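Local coordinates for aromatic-amino-acid:2-oxoglutarate transaminase (Candida albicans, PDB 6HND), which probably transfers amino groups from aromatic amino acids, and perhaps 2-aminoadipate, to 2-oxo acids such as 2-oxoglutarate, using pyridoxal 5'-phosphate as cofactor, at residues L7-A12 with A174-D180; K209-D213 with Q251-F256; V333-F339 with G350-G354; K410-L414 with V430-K434. One frame throughout, in Å; residues are numbered along the deposited sequence.

Contact 1: L7-A12 with A174-D180; sequences LISKRA and ADVFLDD
Ser9 and Phe177 bring the two backbones together with their CA atoms 5.0 Å apart, where the start of helix 10-14 meets the C-terminal end of helix 166-177. Ser9 N donates to Val176 O at 2.9 Å. The Ser9 side chain works twice: OG sits between its own N and carbonyl carbon (chi1 64°), giving its proton to Asp175 O and accepting from Ala12 N as an N-cap. Asp179 closes over the same helix start. Its OD2 takes Lys10 N at 2.8 Å and its OD1 takes Arg11 N at 3.1 Å, both on the syn lone pairs, a fork holding two successive N-H groups. Arg11 lies across Asp175, their flat groups 41° apart. Arg11 NE reaches Asp175 OD1 at 3.0 Å, from above the carboxylate plane, while NH2 bonds to Asp175 O. Arg15 makes a second salt bridge to Asp175 OD1. Leu7 O meets the edge of the Phe177 ring, 3.6 Å from CD1, and Ala12 CB packs on Val176 CG2. One helix's last carbonyls thus gain donors from Ser9 and Arg11, and the carboxylate of Asp179 would favourably face the positive end of the other helix dipole.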
loop_
_atom_site.group_PDB
_atom_site.type_symbol
_atom_site.label_atom_id
_atom_site.label_comp_id
_atom_site.label_asym_id
_atom_site.label_seq_id
_atom_site.Cartn_x
_atom_site.Cartn_y
_atom_site.Cartn_z
ATOM N N LEU B 7 8.593 -23.927 -6.464
ATOM C CA LEU B 7 9.177 -22.628 -6.921
ATOM C C LEU B 7 8.952 -21.545 -5.855
ATOM O O LEU B 7 9.643 -20.516 -5.879
ATOM C CB LEU B 7 8.558 -22.211 -8.261
ATOM C CG LEU B 7 8.862 -23.080 -9.486
ATOM C CD1 LEU B 7 7.877 -22.783 -10.611
ATOM C CD2 LEU B 7 10.270 -22.879 -9.971
ATOM N N ILE B 8 8.016 -21.736 -4.946
ATOM C CA ILE B 8 7.765 -20.729 -3.868
ATOM C C ILE B 8 9.005 -20.615 -2.967
ATOM O O ILE B 8 9.582 -21.639 -2.586
ATOM C CB ILE B 8 6.464 -21.052 -3.127
ATOM C CG1 ILE B 8 5.292 -20.933 -4.103
ATOM C CG2 ILE B 8 6.281 -20.150 -1.919
ATOM C CD1 ILE B 8 3.959 -21.354 -3.518
ATOM N N SER B 9 9.490 -19.391 -2.758
ATOM C CA SER B 9 10.617 -19.071 -1.850
ATOM C C SER B 9 10.316 -19.638 -0.453
ATOM O O SER B 9 9.138 -19.601 -0.016
ATOM C CB SER B 9 10.880 -17.582 -1.789
ATOM O OG SER B 9 9.775 -16.876 -1.243
ATOM N N LYS B 10 11.356 -20.154 0.196
ATOM C CA LYS B 10 11.363 -20.591 1.615
ATOM C C LYS B 10 10.857 -19.439 2.481
ATOM O O LYS B 10 10.038 -19.726 3.342
ATOM C CB LYS B 10 12.776 -20.997 2.046
ATOM C CG LYS B 10 13.490 -21.956 1.093
ATOM C CD LYS B 10 14.348 -23.002 1.762
ATOM C CE LYS B 10 13.536 -23.947 2.624
ATOM N NZ LYS B 10 13.717 -25.356 2.197
ATOM N N ARG B 11 11.308 -18.212 2.196
ATOM C CA ARG B 11 10.909 -16.992 2.945
ATOM C C ARG B 11 9.389 -16.809 2.873
ATOM O O ARG B 11 8.771 -16.731 3.923
ATOM C CB ARG B 11 11.657 -15.761 2.419
ATOM C CG ARG B 11 11.419 -14.489 3.221
ATOM C CD ARG B 11 12.012 -13.243 2.595
ATOM N NE ARG B 11 11.671 -13.169 1.189
ATOM C CZ ARG B 11 12.528 -13.266 0.184
ATOM N NH1 ARG B 11 13.817 -13.420 0.410
ATOM N NH2 ARG B 11 12.084 -13.204 -1.054
ATOM N N ALA B 12 8.818 -16.765 1.671
ATOM C CA ALA B 12 7.356 -16.565 1.535
ATOM C C ALA B 12 6.575 -17.797 2.040
ATOM O O ALA B 12 5.478 -17.609 2.551
ATOM C CB ALA B 12 6.995 -16.220 0.107
ATOM N N ALA B 174 8.585 -10.961 -6.884
ATOM C CA ALA B 174 10.000 -11.117 -6.485
ATOM C C ALA B 174 10.043 -11.819 -5.122
ATOM O O ALA B 174 10.762 -12.815 -4.986
ATOM C CB ALA B 174 10.691 -9.784 -6.437
ATOM N N ASP B 175 9.208 -11.394 -4.175
ATOM C CA ASP B 175 9.189 -11.998 -2.814
ATOM C C ASP B 175 8.793 -13.479 -2.893
ATOM O O ASP B 175 9.468 -14.291 -2.255
ATOM C CB ASP B 175 8.246 -11.265 -1.872
ATOM C CG ASP B 175 8.160 -11.941 -0.522
ATOM O OD1 ASP B 175 9.146 -11.809 0.252
ATOM O OD2 ASP B 175 7.145 -12.631 -0.293
ATOM N N VAL B 176 7.742 -13.823 -3.638
ATOM C CA VAL B 176 7.136 -15.178 -3.607
ATOM C C VAL B 176 8.038 -16.165 -4.346
ATOM O O VAL B 176 7.914 -17.369 -4.040
ATOM C CB VAL B 176 5.694 -15.199 -4.155
ATOM C CG1 VAL B 176 5.628 -15.317 -5.678
ATOM C CG2 VAL B 176 4.896 -16.333 -3.531
ATOM N N PHE B 177 8.882 -15.722 -5.296
ATOM C CA PHE B 177 9.740 -16.652 -6.090
ATOM C C PHE B 177 11.229 -16.600 -5.693
ATOM O O PHE B 177 11.897 -17.601 -5.947
ATOM C CB PHE B 177 9.565 -16.460 -7.602
ATOM C CG PHE B 177 8.235 -16.906 -8.147
ATOM C CD1 PHE B 177 7.767 -18.181 -7.923
ATOM C CD2 PHE B 177 7.481 -16.067 -8.948
ATOM C CE1 PHE B 177 6.535 -18.572 -8.411
ATOM C CE2 PHE B 177 6.261 -16.474 -9.472
ATOM C CZ PHE B 177 5.782 -17.722 -9.191
ATOM N N LEU B 178 11.762 -15.518 -5.123
ATOM C CA LEU B 178 13.232 -15.387 -4.959
ATOM C C LEU B 178 13.650 -15.437 -3.482
ATOM O O LEU B 178 13.302 -14.545 -2.716
ATOM C CB LEU B 178 13.683 -14.076 -5.599
ATOM C CG LEU B 178 13.370 -13.917 -7.079
ATOM C CD1 LEU B 178 13.770 -12.529 -7.549
ATOM C CD2 LEU B 178 14.042 -14.991 -7.904
ATOM N N ASP B 179 14.439 -16.422 -3.103
ATOM C CA ASP B 179 15.143 -16.446 -1.796
ATOM C C ASP B 179 16.440 -15.669 -1.942
ATOM O O ASP B 179 16.864 -15.416 -3.098
ATOM C CB ASP B 179 15.429 -17.879 -1.337
ATOM C CG ASP B 179 14.229 -18.488 -0.647
ATOM O OD1 ASP B 179 13.671 -17.797 0.249
ATOM O OD2 ASP B 179 13.849 -19.618 -1.015
ATOM N N ASP B 180 17.037 -15.340 -0.806
ATOM C CA ASP B 180 18.387 -14.731 -0.694
ATOM C C ASP B 180 19.385 -15.619 -1.454
ATOM O O ASP B 180 19.412 -16.814 -1.179
ATOM C CB ASP B 180 18.772 -14.580 0.781
ATOM C CG ASP B 180 19.548 -13.308 1.031
ATOM O OD1 ASP B 180 20.783 -13.354 0.848
ATOM O OD2 ASP B 180 18.893 -12.267 1.360
#

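Contact 2: K209-D213 with Q251-F256. With K (potassium ion), chain G; PLP (pyridoxal-5'-phosphate), chain E.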
loop_
_atom_site.group_PDB
_atom_site.type_symbol
_atom_site.label_atom_id
_atom_site.label_comp_id
_atom_site.label_asym_id
_atom_site.label_seq_id
_atom_site.Cartn_x
_atom_site.Cartn_y
_atom_site.Cartn_z
ATOM N N LYS B 209 20.102 -10.429 -23.158
ATOM C CA LYS B 209 20.301 -9.508 -24.309
ATOM C C LYS B 209 18.992 -9.348 -25.091
ATOM O O LYS B 209 18.226 -10.302 -25.227
ATOM C CB LYS B 209 21.395 -9.988 -25.268
ATOM C CG LYS B 209 22.778 -10.137 -24.653
ATOM C CD LYS B 209 23.902 -10.259 -25.672
ATOM C CE LYS B 209 25.212 -10.723 -25.052
ATOM N NZ LYS B 209 26.310 -10.653 -26.043
ATOM N N ILE B 210 18.752 -8.134 -25.561
ATOM C CA ILE B 210 17.612 -7.801 -26.443
ATOM C C ILE B 210 18.152 -7.683 -27.855
ATOM O O ILE B 210 19.204 -7.065 -28.046
ATOM C CB ILE B 210 16.935 -6.513 -25.970
ATOM C CG1 ILE B 210 16.031 -6.805 -24.770
ATOM C CG2 ILE B 210 16.186 -5.859 -27.121
ATOM C CD1 ILE B 210 15.578 -5.564 -24.076
ATOM N N ASN B 211 17.456 -8.301 -28.803
ATOM C CA ASN B 211 17.740 -8.159 -30.249
ATOM C C ASN B 211 17.058 -6.852 -30.703
ATOM O O ASN B 211 15.856 -6.714 -30.459
ATOM C CB ASN B 211 17.296 -9.442 -30.952
ATOM C CG ASN B 211 17.187 -9.297 -32.456
ATOM O OD1 ASN B 211 17.920 -8.519 -33.050
ATOM N ND2 ASN B 211 16.275 -10.039 -33.072
ATOM N N PHE B 212 17.785 -5.953 -31.380
ATOM C CA PHE B 212 17.317 -4.607 -31.807
ATOM C C PHE B 212 16.986 -4.540 -33.306
ATOM O O PHE B 212 16.677 -3.430 -33.768
ATOM C CB PHE B 212 18.357 -3.562 -31.406
ATOM C CG PHE B 212 18.244 -3.158 -29.958
ATOM C CD1 PHE B 212 18.928 -3.851 -28.964
ATOM C CD2 PHE B 212 17.406 -2.122 -29.582
ATOM C CE1 PHE B 212 18.812 -3.470 -27.635
ATOM C CE2 PHE B 212 17.267 -1.771 -28.250
ATOM C CZ PHE B 212 17.969 -2.448 -27.278
ATOM N N ASP B 213 16.938 -5.673 -34.020
ATOM C CA ASP B 213 16.365 -5.745 -35.399
ATOM C C ASP B 213 14.905 -5.253 -35.412
ATOM O O ASP B 213 14.181 -5.407 -34.386
ATOM C CB ASP B 213 16.390 -7.170 -35.952
ATOM C CG ASP B 213 17.768 -7.778 -36.195
ATOM O OD1 ASP B 213 18.783 -7.027 -36.124
ATOM O OD2 ASP B 213 17.817 -9.026 -36.444
ATOM N N GLN B 251 7.455 -4.049 -24.495
ATOM C CA GLN B 251 8.623 -4.110 -23.589
ATOM C C GLN B 251 8.994 -2.681 -23.183
ATOM O O GLN B 251 9.087 -1.840 -24.054
ATOM C CB GLN B 251 9.775 -4.856 -24.277
ATOM C CG GLN B 251 10.796 -5.508 -23.335
ATOM C CD GLN B 251 11.850 -4.555 -22.845
ATOM O OE1 GLN B 251 12.128 -3.566 -23.510
ATOM N NE2 GLN B 251 12.441 -4.848 -21.686
ATOM N N ASN B 252 9.168 -2.426 -21.891
ATOM C CA ASN B 252 9.703 -1.141 -21.386
ATOM C C ASN B 252 11.199 -1.298 -21.130
ATOM O O ASN B 252 11.573 -2.013 -20.217
ATOM C CB ASN B 252 8.944 -0.692 -20.154
ATOM C CG ASN B 252 9.443 0.630 -19.636
ATOM O OD1 ASN B 252 10.363 1.183 -20.231
ATOM N ND2 ASN B 252 8.855 1.123 -18.550
ATOM N N PRO B 253 12.114 -0.623 -21.866
ATOM C CA PRO B 253 11.773 0.477 -22.776
ATOM C C PRO B 253 11.526 0.213 -24.262
ATOM O O PRO B 253 11.021 1.079 -24.883
ATOM C CB PRO B 253 13.068 1.309 -22.721
ATOM C CG PRO B 253 14.160 0.255 -22.649
ATOM C CD PRO B 253 13.571 -0.822 -21.761
ATOM N N THR B 254 11.917 -0.936 -24.806
ATOM C CA THR B 254 12.243 -1.093 -26.252
ATOM C C THR B 254 10.995 -1.064 -27.133
ATOM O O THR B 254 11.163 -0.843 -28.314
ATOM C CB THR B 254 13.088 -2.341 -26.533
ATOM O OG1 THR B 254 12.341 -3.512 -26.205
ATOM C CG2 THR B 254 14.398 -2.321 -25.773
ATOM N N GLY B 255 9.807 -1.328 -26.589
ATOM C CA GLY B 255 8.526 -1.368 -27.329
ATOM C C GLY B 255 8.279 -2.695 -28.032
ATOM O O GLY B 255 7.220 -2.817 -28.635
ATOM N N PHE B 256 9.189 -3.680 -27.952
ATOM C CA PHE B 256 9.047 -4.991 -28.647
ATOM C C PHE B 256 7.927 -5.832 -28.018
ATOM O O PHE B 256 7.559 -5.633 -26.843
ATOM C CB PHE B 256 10.360 -5.779 -28.654
ATOM C CG PHE B 256 11.466 -5.181 -29.494
ATOM C CD1 PHE B 256 11.272 -4.921 -30.837
ATOM C CD2 PHE B 256 12.708 -4.909 -28.948
ATOM C CE1 PHE B 256 12.280 -4.367 -31.611
ATOM C CE2 PHE B 256 13.721 -4.360 -29.726
ATOM C CZ PHE B 256 13.505 -4.090 -31.057
HETATM K K K G . 15.724 -10.518 -37.431
HETATM N N1 PLP E . 6.100 -2.070 -15.281
HETATM C C2 PLP E . 6.185 -1.439 -16.444
HETATM C C2A PLP E . 6.803 -2.186 -17.577
HETATM C C3 PLP E . 5.671 -0.122 -16.599
HETATM O O3 PLP E . 5.770 0.498 -17.814
HETATM C C4 PLP E . 5.078 0.532 -15.486
HETATM C C4A PLP E . 4.456 1.864 -15.672
HETATM C C5 PLP E . 4.994 -0.182 -14.271
HETATM C C6 PLP E . 5.530 -1.446 -14.227
HETATM C C5A PLP E . 4.478 0.425 -12.993
HETATM O O4P PLP E . 3.035 0.561 -12.904
HETATM P P PLP E . 2.361 1.093 -11.529
HETATM O O1P PLP E . 3.189 0.530 -10.380
HETATM O O2P PLP E . 0.941 0.551 -11.671
HETATM O O3P PLP E . 2.422 2.585 -11.574
#
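Ile210, Phe212, Thr254 and Phe256 carry the apolar part of this loop-to-loop contact. Ile210 CD1 and Thr254 CG2 meet tip to tip at 3.8 Å, and the other branch of Ile210, CG2, rests 3.9 Å from Phe256 CE2. Thr254 CG2 also touches the rim atom CE2 of Phe212, the two side chains running roughly perpendicular. Carbonyls approach the Phe256 ring obliquely: Asn211 O lies 3.3 Å from CE2 and Asp213 O 3.5 Å from CE1. Hydrogen bonds shape each loop from within. Gln251 OE1 accepts from both OG1 and N of Thr254, the latter at 2.9 Å, and Asn211 OD1 takes Asp213 N in an Asx turn. At the two ends are ligands: Asn252 ND2 donates to O3 of the pyridoxal phosphate at 3.2 Å, and Asp213 OD2 binds the potassium ion at 2.8 Å, together with Asp215. The loops follow strands 204-208 and 243-246 and precede helices 221-229 and 260-272, with Phe488 and Arg490 of strand 488-492 against Pro253.

Contact 3: V333-F339 with G350-G354; sequences VLRVETF and GFIVG. With PLP (pyridoxal-5'-phosphate), chain E.
Glu337 and Phe351, a hydrogen-bonded pair of this antiparallel hairpin, run side by side in the same direction. Glu337 CB lies over the centre of the Phe351 ring, 3.6 Å from its centroid in a CH-pi contact, and the carboxylate is turned only 16° from the ring plane. Phe351 achieves this with CG between its own N and carbonyl carbon (chi1 62°), which swings the ring toward the neighbouring strand. The Phe339 side chain stands crosswise to it, CE2 coming to the ring edge 4.2 Å from Phe351 CD1. On the same face as Glu337, the extended Arg335 grips Glu337 OE2 with NE at 2.8 Å and with NH2. Both nitrogens come from one side of the carboxylate plane, while OE2 lies in the guanidinium plane. Tyr285 also bonds to OE2; Asp281 makes a salt bridge to NH2 and Glu279 one to NH1. On the face of Val336 and Ile352, Ile352 CG2 packs 4.1 Å from Val336 CG2, and Leu334 CD2 touches it too. Along the backbones, Arg335 and Val353 exchange N-H...O bonds, as do Glu337 and Phe351. Thr338 OG1, at the end of the strand, donates to phosphate oxygen O2P of the cofactor. The buried Arg335 charge is met by several carboxylates, which it would tend to stabilise in ionised form, though one cation does not offset them all, and the same strand delivers a hydroxyl to the phosphate.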
loop_
_atom_site.group_PDB
_atom_site.type_symbol
_atom_site.label_atom_id
_atom_site.label_comp_id
_atom_site.label_asym_id
_atom_site.label_seq_id
_atom_site.Cartn_x
_atom_site.Cartn_y
_atom_site.Cartn_z
ATOM N N VAL B 333 3.769 -19.427 -14.041
ATOM C CA VAL B 333 3.575 -18.008 -14.454
ATOM C C VAL B 333 2.821 -17.234 -13.373
ATOM O O VAL B 333 1.736 -17.703 -12.899
ATOM C CB VAL B 333 2.804 -17.920 -15.781
ATOM C CG1 VAL B 333 2.450 -16.492 -16.160
ATOM C CG2 VAL B 333 3.596 -18.592 -16.889
ATOM N N LEU B 334 3.318 -16.038 -13.076
ATOM C CA LEU B 334 2.577 -15.022 -12.298
ATOM C C LEU B 334 2.392 -13.809 -13.209
ATOM O O LEU B 334 3.412 -13.218 -13.620
ATOM C CB LEU B 334 3.396 -14.677 -11.047
ATOM C CG LEU B 334 2.714 -13.752 -10.047
ATOM C CD1 LEU B 334 3.332 -13.929 -8.674
ATOM C CD2 LEU B 334 2.812 -12.296 -10.506
ATOM N N ARG B 335 1.152 -13.447 -13.516
ATOM C CA ARG B 335 0.871 -12.260 -14.380
ATOM C C ARG B 335 0.618 -11.024 -13.505
ATOM O O ARG B 335 -0.252 -11.089 -12.596
ATOM C CB ARG B 335 -0.325 -12.486 -15.304
ATOM C CG ARG B 335 -0.688 -11.243 -16.099
ATOM C CD ARG B 335 -1.927 -11.444 -16.946
ATOM N NE ARG B 335 -2.318 -10.285 -17.744
ATOM C CZ ARG B 335 -1.765 -9.919 -18.891
ATOM N NH1 ARG B 335 -0.739 -10.588 -19.384
ATOM N NH2 ARG B 335 -2.232 -8.851 -19.524
ATOM N N VAL B 336 1.344 -9.940 -13.767
ATOM C CA VAL B 336 1.110 -8.634 -13.091
ATOM C C VAL B 336 0.271 -7.704 -13.977
ATOM O O VAL B 336 0.698 -7.394 -15.114
ATOM C CB VAL B 336 2.460 -7.995 -12.726
ATOM C CG1 VAL B 336 2.275 -6.629 -12.061
ATOM C CG2 VAL B 336 3.239 -8.945 -11.840
ATOM N N GLU B 337 -0.852 -7.236 -13.450
ATOM C CA GLU B 337 -1.710 -6.212 -14.093
ATOM C C GLU B 337 -1.749 -4.948 -13.228
ATOM O O GLU B 337 -1.422 -5.052 -12.023
ATOM C CB GLU B 337 -3.131 -6.743 -14.275
ATOM C CG GLU B 337 -3.250 -7.812 -15.339
ATOM C CD GLU B 337 -4.102 -7.476 -16.554
ATOM O OE1 GLU B 337 -4.523 -6.301 -16.735
ATOM O OE2 GLU B 337 -4.316 -8.381 -17.327
ATOM N N THR B 338 -2.135 -3.813 -13.836
ATOM C CA THR B 338 -2.373 -2.515 -13.152
ATOM C C THR B 338 -3.547 -1.778 -13.823
ATOM O O THR B 338 -3.816 -2.024 -15.033
ATOM C CB THR B 338 -1.087 -1.674 -13.119
ATOM O OG1 THR B 338 -1.252 -0.437 -12.414
ATOM C CG2 THR B 338 -0.588 -1.360 -14.509
ATOM N N PHE B 339 -4.172 -0.862 -13.082
ATOM C CA PHE B 339 -5.179 0.089 -13.609
ATOM C C PHE B 339 -4.481 1.412 -13.905
ATOM O O PHE B 339 -5.181 2.347 -14.282
ATOM C CB PHE B 339 -6.359 0.265 -12.652
ATOM C CG PHE B 339 -7.190 -0.980 -12.460
ATOM C CD1 PHE B 339 -8.113 -1.361 -13.411
ATOM C CD2 PHE B 339 -7.031 -1.775 -11.336
ATOM C CE1 PHE B 339 -8.872 -2.511 -13.236
ATOM C CE2 PHE B 339 -7.771 -2.933 -11.178
ATOM C CZ PHE B 339 -8.698 -3.299 -12.125
ATOM N N GLY B 350 -4.101 -2.472 -8.804
ATOM C CA GLY B 350 -3.872 -3.465 -9.858
ATOM C C GLY B 350 -4.295 -4.831 -9.381
ATOM O O GLY B 350 -5.034 -4.906 -8.367
ATOM N N PHE B 351 -3.824 -5.881 -10.049
ATOM C CA PHE B 351 -3.998 -7.258 -9.531
ATOM C C PHE B 351 -2.895 -8.147 -10.091
ATOM O O PHE B 351 -2.272 -7.806 -11.101
ATOM C CB PHE B 351 -5.418 -7.767 -9.819
ATOM C CG PHE B 351 -5.790 -7.861 -11.274
ATOM C CD1 PHE B 351 -6.297 -6.763 -11.951
ATOM C CD2 PHE B 351 -5.639 -9.050 -11.958
ATOM C CE1 PHE B 351 -6.641 -6.865 -13.288
ATOM C CE2 PHE B 351 -5.959 -9.140 -13.303
ATOM C CZ PHE B 351 -6.451 -8.048 -13.967
ATOM N N ILE B 352 -2.710 -9.285 -9.444
ATOM C CA ILE B 352 -1.871 -10.383 -9.969
ATOM C C ILE B 352 -2.776 -11.595 -10.210
ATOM O O ILE B 352 -3.873 -11.679 -9.613
ATOM C CB ILE B 352 -0.667 -10.702 -9.064
ATOM C CG1 ILE B 352 -1.085 -11.132 -7.665
ATOM C CG2 ILE B 352 0.293 -9.523 -9.060
ATOM C CD1 ILE B 352 0.058 -11.482 -6.783
ATOM N N VAL B 353 -2.332 -12.452 -11.129
ATOM C CA VAL B 353 -2.972 -13.739 -11.485
ATOM C C VAL B 353 -1.869 -14.770 -11.345
ATOM O O VAL B 353 -0.792 -14.499 -11.890
ATOM C CB VAL B 353 -3.517 -13.723 -12.917
ATOM C CG1 VAL B 353 -4.365 -14.952 -13.225
ATOM C CG2 VAL B 353 -4.253 -12.428 -13.221
ATOM N N GLY B 354 -2.138 -15.845 -10.607
ATOM C CA GLY B 354 -1.189 -16.945 -10.374
ATOM C C GLY B 354 -1.858 -18.130 -9.714
ATOM O O GLY B 354 -3.099 -18.068 -9.462
HETATM N N1 PLP E . 6.100 -2.070 -15.281
HETATM C C2 PLP E . 6.185 -1.439 -16.444
HETATM C C2A PLP E . 6.803 -2.186 -17.577
HETATM C C3 PLP E . 5.671 -0.122 -16.599
HETATM O O3 PLP E . 5.770 0.498 -17.814
HETATM C C4 PLP E . 5.078 0.532 -15.486
HETATM C C4A PLP E . 4.456 1.864 -15.672
HETATM C C5 PLP E . 4.994 -0.182 -14.271
HETATM C C6 PLP E . 5.530 -1.446 -14.227
HETATM C C5A PLP E . 4.478 0.425 -12.993
HETATM O O4P PLP E . 3.035 0.561 -12.904
HETATM P P PLP E . 2.361 1.093 -11.529
HETATM O O1P PLP E . 3.189 0.530 -10.380
HETATM O O2P PLP E . 0.941 0.551 -11.671
HETATM O O3P PLP E . 2.422 2.585 -11.574
#

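Contact 4: K410-L414 with V430-K434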
loop_
_atom_site.group_PDB
_atom_site.type_symbol
_atom_site.label_atom_id
_atom_site.label_comp_id
_atom_site.label_asym_id
_atom_site.label_seq_id
_atom_site.Cartn_x
_atom_site.Cartn_y
_atom_site.Cartn_z
ATOM N N LYS B 410 1.075 7.375 -31.702
ATOM C CA LYS B 410 2.332 6.672 -32.074
ATOM C C LYS B 410 2.706 7.009 -33.525
ATOM O O LYS B 410 3.907 7.309 -33.791
ATOM C CB LYS B 410 2.219 5.163 -31.871
ATOM C CG LYS B 410 3.480 4.402 -32.258
ATOM C CD LYS B 410 3.427 3.856 -33.662
ATOM C CE LYS B 410 2.561 2.620 -33.770
ATOM N NZ LYS B 410 2.668 2.007 -35.114
ATOM N N ASP B 411 1.737 6.958 -34.436
ATOM C CA ASP B 411 1.993 7.181 -35.889
ATOM C C ASP B 411 2.419 8.639 -36.140
ATOM O O ASP B 411 3.336 8.868 -36.966
ATOM C CB ASP B 411 0.770 6.801 -36.720
ATOM C CG ASP B 411 0.455 5.321 -36.689
ATOM O OD1 ASP B 411 1.369 4.511 -36.320
ATOM O OD2 ASP B 411 -0.702 4.994 -37.018
ATOM N N LEU B 412 1.775 9.584 -35.462
ATOM C CA LEU B 412 2.111 11.026 -35.540
ATOM C C LEU B 412 3.590 11.215 -35.172
ATOM O O LEU B 412 4.363 11.723 -36.007
ATOM C CB LEU B 412 1.187 11.784 -34.587
ATOM C CG LEU B 412 0.944 13.250 -34.911
ATOM C CD1 LEU B 412 0.309 13.416 -36.294
ATOM C CD2 LEU B 412 0.068 13.864 -33.825
ATOM N N LEU B 413 3.997 10.760 -33.987
ATOM C CA LEU B 413 5.407 10.898 -33.532
ATOM C C LEU B 413 6.335 10.267 -34.574
ATOM O O LEU B 413 7.387 10.873 -34.866
ATOM C CB LEU B 413 5.571 10.245 -32.161
ATOM C CG LEU B 413 6.997 10.205 -31.634
ATOM C CD1 LEU B 413 7.520 11.620 -31.436
ATOM C CD2 LEU B 413 7.066 9.394 -30.345
ATOM N N LEU B 414 5.966 9.092 -35.100
ATOM C CA LEU B 414 6.772 8.381 -36.131
ATOM C C LEU B 414 6.837 9.226 -37.421
ATOM O O LEU B 414 7.942 9.301 -37.985
ATOM C CB LEU B 414 6.243 6.956 -36.376
ATOM C CG LEU B 414 7.071 5.852 -35.711
ATOM C CD1 LEU B 414 6.934 5.916 -34.202
ATOM C CD2 LEU B 414 6.683 4.483 -36.209
ATOM N N VAL B 430 13.821 4.361 -35.951
ATOM C CA VAL B 430 12.745 4.088 -34.971
ATOM C C VAL B 430 12.332 2.637 -35.143
ATOM O O VAL B 430 12.187 2.210 -36.302
ATOM C CB VAL B 430 11.546 5.012 -35.195
ATOM C CG1 VAL B 430 11.087 5.604 -33.887
ATOM C CG2 VAL B 430 11.863 6.126 -36.176
ATOM N N ILE B 431 12.186 1.918 -34.033
ATOM C CA ILE B 431 11.383 0.670 -33.965
ATOM C C ILE B 431 9.903 1.070 -33.911
ATOM O O ILE B 431 9.562 1.874 -33.036
ATOM C CB ILE B 431 11.771 -0.193 -32.756
ATOM C CG1 ILE B 431 13.289 -0.372 -32.630
ATOM C CG2 ILE B 431 11.042 -1.528 -32.835
ATOM C CD1 ILE B 431 13.950 -0.942 -33.875
ATOM N N ASP B 432 9.088 0.505 -34.804
ATOM C CA ASP B 432 7.607 0.546 -34.774
ATOM C C ASP B 432 7.105 -0.368 -33.651
ATOM O O ASP B 432 7.152 -1.589 -33.777
ATOM C CB ASP B 432 7.038 0.169 -36.144
ATOM C CG ASP B 432 5.594 0.605 -36.364
ATOM O OD1 ASP B 432 5.043 1.335 -35.506
ATOM O OD2 ASP B 432 5.013 0.183 -37.386
ATOM N N PRO B 433 6.627 0.181 -32.505
ATOM C CA PRO B 433 6.074 -0.640 -31.425
ATOM C C PRO B 433 4.713 -1.235 -31.798
ATOM O O PRO B 433 3.952 -0.564 -32.463
ATOM C CB PRO B 433 5.872 0.355 -30.287
ATOM C CG PRO B 433 5.566 1.665 -31.028
ATOM C CD PRO B 433 6.506 1.619 -32.213
ATOM N N LYS B 434 4.454 -2.465 -31.347
ATOM C CA LYS B 434 3.215 -3.227 -31.627
ATOM C C LYS B 434 2.214 -3.005 -30.509
ATOM O O LYS B 434 1.029 -3.358 -30.714
ATOM C CB LYS B 434 3.520 -4.714 -31.776
ATOM C CG LYS B 434 4.399 -5.058 -32.968
ATOM C CD LYS B 434 4.181 -6.450 -33.489
ATOM C CE LYS B 434 5.458 -7.215 -33.790
ATOM N NZ LYS B 434 6.562 -6.363 -34.278
HETATM O O HOH W 1 2.737 -1.174 -34.620
#
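Lys410 reaches from helix 392-418 to Asp432 by a bent route. CG is anti to its backbone N (chi1 179°), then the chain folds at chi2 (-96°) and chi3 (-77°), which turns Lys410 NZ toward the C-terminal direction of the helix, 3.1 Å from Asp411 OD1. The same ammonium forms a salt bridge to Asp432 OD1, whose modelled length is doubtfully short, the lysine meeting the aspartate nearly square-on. Pro289 O is a further acceptor, and a water beside Pro433 O lies 3.2 Å from Lys410 NZ; these four acceptors must share three protons. The aliphatic part of the lysine is used as well: Lys410 CG sits 3.7 Å from Pro433 CG, the chain and the ring running antiparallel alongside each other. One turn along the helix, Leu414 spreads its branches over different partners. CD2 lies 3.6 Å from Asp432 OD1, and CD1 approaches CG1 of Val430 at 4.2 Å. Asp432 OD2 accepts from Tyr291 N, so its carboxylate is held at both oxygens. With a single ammonium between two carboxylates, Lys410, Asp411 and Asp432 form a salt-bridge network that pins helix 392-418 to the connection between strands 428-430 and 438-443 of the antiparallel sheet.

Contacts 2 and 3 both reach the pyridoxal phosphate, from its ring hydroxyl oxygen and its phosphate respectively, yet their nearest atoms are about 11 Å apart; Tyr130 of the second subunit adds a further bond to the cofactor. Contact 1 backs onto contact 3, with Phe177 CE2 lying 3.7 Å from Leu334 CB, so helix 166-177 covers the Val336 side of the hairpin. Contact 4 packs against contact 2 on the other flank, Gly255 O lying 3.8 Å from Pro433 CB. The side chain of Pro433 is about 12 Å from the cofactor. Contacts 1 and 4 lie on opposite sides of the chain's centre, their centres 38 Å apart.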